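Local coordinates for protein 3-alpha-hydroxysteroid dehydrogenase (Pseudomonas sp., PDB 2DKN) that catalyses the NAD-dependent oxidation of the 3-alpha-hydroxyl group of steroids to a ketone, and the reverse reduction, as a Rossmann-fold short-chain dehydrogenase, at residues 221-226 and 240-245. Residues are numbered along the deposited sequence; the frame is centred on the assembly and turned at random.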
loop_
_atom_site.group_PDB
_atom_site.type_symbol
_atom_site.label_atom_id
_atom_site.label_comp_id
_atom_site.label_asym_id
_atom_site.label_seq_id
_atom_site.Cartn_x
_atom_site.Cartn_y
_atom_site.Cartn_z
ATOM N N ALA A 221 -1.660 10.075 7.370
ATOM C CA ALA A 221 -2.735 10.878 6.818
ATOM C C ALA A 221 -2.553 11.137 5.315
ATOM O O ALA A 221 -3.528 11.111 4.547
ATOM C CB ALA A 221 -2.828 12.196 7.577
ATOM N N GLU A 222 -1.308 11.361 4.887
ATOM C CA GLU A 222 -1.046 11.649 3.465
ATOM C C GLU A 222 -1.383 10.442 2.620
ATOM O O GLU A 222 -1.938 10.581 1.556
ATOM C CB GLU A 222 0.417 12.030 3.225
ATOM C CG GLU A 222 0.796 13.413 3.744
ATOM C CD GLU A 222 0.428 14.534 2.809
ATOM O OE1 GLU A 222 0.902 15.669 3.054
ATOM O OE2 GLU A 222 -0.343 14.311 1.848
ATOM N N ALA A 223 -1.028 9.252 3.093
ATOM C CA ALA A 223 -1.408 8.022 2.374
ATOM C C ALA A 223 -2.934 7.848 2.297
ATOM O O ALA A 223 -3.492 7.463 1.250
ATOM C CB ALA A 223 -0.764 6.833 3.019
ATOM N N ILE A 224 -3.624 8.127 3.393
ATOM C CA ILE A 224 -5.084 8.048 3.381
ATOM C C ILE A 224 -5.695 9.056 2.400
ATOM O O ILE A 224 -6.601 8.715 1.620
ATOM C CB ILE A 224 -5.665 8.272 4.790
ATOM C CG1 ILE A 224 -5.179 7.175 5.747
ATOM C CG2 ILE A 224 -7.207 8.337 4.746
ATOM C CD1 ILE A 224 -5.489 7.493 7.233
ATOM N N ALA A 225 -5.200 10.294 2.437
ATOM C CA ALA A 225 -5.728 11.348 1.562
ATOM C C ALA A 225 -5.519 10.962 0.094
ATOM O O ALA A 225 -6.384 11.207 -0.751
ATOM C CB ALA A 225 -5.043 12.675 1.844
ATOM N N PHE A 226 -4.364 10.372 -0.198
ATOM C CA PHE A 226 -4.116 9.902 -1.562
ATOM C C PHE A 226 -5.169 8.885 -1.999
ATOM O O PHE A 226 -5.715 8.982 -3.103
ATOM C CB PHE A 226 -2.705 9.325 -1.727
ATOM C CG PHE A 226 -2.530 8.543 -3.005
ATOM C CD1 PHE A 226 -2.415 7.147 -2.962
ATOM C CD2 PHE A 226 -2.467 9.199 -4.241
ATOM C CE1 PHE A 226 -2.251 6.388 -4.137
ATOM C CE2 PHE A 226 -2.297 8.451 -5.431
ATOM C CZ PHE A 226 -2.199 7.043 -5.367
ATOM N N LEU A 240 -2.534 -0.803 1.601
ATOM C CA LEU A 240 -1.303 -0.017 1.430
ATOM C C LEU A 240 -0.575 0.011 2.756
ATOM O O LEU A 240 -1.056 0.630 3.705
ATOM C CB LEU A 240 -1.678 1.406 1.039
ATOM C CG LEU A 240 -0.720 2.273 0.209
ATOM C CD1 LEU A 240 -0.914 3.784 0.381
ATOM C CD2 LEU A 240 0.747 1.863 0.188
ATOM N N PHE A 241 0.562 -0.677 2.842
ATOM C CA PHE A 241 1.363 -0.632 4.080
ATOM C C PHE A 241 2.100 0.711 4.140
ATOM O O PHE A 241 2.625 1.179 3.128
ATOM C CB PHE A 241 2.345 -1.797 4.131
ATOM C CG PHE A 241 1.710 -3.112 4.510
ATOM C CD1 PHE A 241 1.845 -3.606 5.812
ATOM C CD2 PHE A 241 0.980 -3.842 3.583
ATOM C CE1 PHE A 241 1.266 -4.834 6.187
ATOM C CE2 PHE A 241 0.377 -5.076 3.941
ATOM C CZ PHE A 241 0.539 -5.564 5.257
ATOM N N VAL A 242 2.092 1.337 5.322
ATOM C CA VAL A 242 2.728 2.641 5.552
ATOM C C VAL A 242 3.516 2.447 6.838
ATOM O O VAL A 242 3.090 2.846 7.931
ATOM C CB VAL A 242 1.693 3.768 5.683
ATOM C CG1 VAL A 242 2.389 5.107 5.947
ATOM C CG2 VAL A 242 0.863 3.846 4.413
ATOM N N ASP A 243 4.612 1.714 6.676
ATOM C CA ASP A 243 5.313 1.154 7.830
ATOM C C ASP A 243 6.847 1.252 7.802
ATOM O O ASP A 243 7.532 0.567 8.563
ATOM C CB ASP A 243 4.883 -0.313 7.936
ATOM C CG ASP A 243 5.457 -1.189 6.814
ATOM O OD1 ASP A 243 6.159 -0.696 5.897
ATOM O OD2 ASP A 243 5.176 -2.382 6.845
ATOM N N GLY A 244 7.387 2.107 6.947
ATOM C CA GLY A 244 8.838 2.299 6.936
ATOM C C GLY A 244 9.642 1.050 6.599
ATOM O O GLY A 244 10.837 0.987 6.904
ATOM N N GLY A 245 9.011 0.075 5.941
ATOM C CA GLY A 245 9.698 -1.147 5.514
ATOM C C GLY A 245 9.511 -2.364 6.413
ATOM O O GLY A 245 10.043 -3.436 6.126
#
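In the Rossmann fold of this short-chain dehydrogenase, helix 217-228 packs on the last strand of the parallel sheet, 239-242, with Ala223 meeting Leu240 and Val242. The methyl CB of Ala223 points at the strand and touches one branch of each partner: CG2 of Val242 at 3.7 Å and CD1 of Leu240 at 4.0 Å. With chi1 at 179°, Val242 turns CG1 opposite its backbone N and leaves CG2 beside that nitrogen, as the branch that meets the helix. The helix backbone comes close here, Ala223 CA lying 7.5 Å from Val242 CA. The next residue, Ile224, points away from the strand, and its side chain packs on Val110 and Val112 of strand 108-112 and on Val181 of strand 177-183, while Phe226, about one turn further along, stacks on Phe226 of the second subunit. Beyond the strand the chain turns: Gly245 N donates to Asp243 OD1 at 3.0 Å in an Asx turn, the donor standing above the carboxylate plane, and OD2 takes the N-H of Asp247 in the helix that follows. Ala223, Leu240 and Val242 are all buried and meet through carbon alone, so van der Waals packing joins helix to strand.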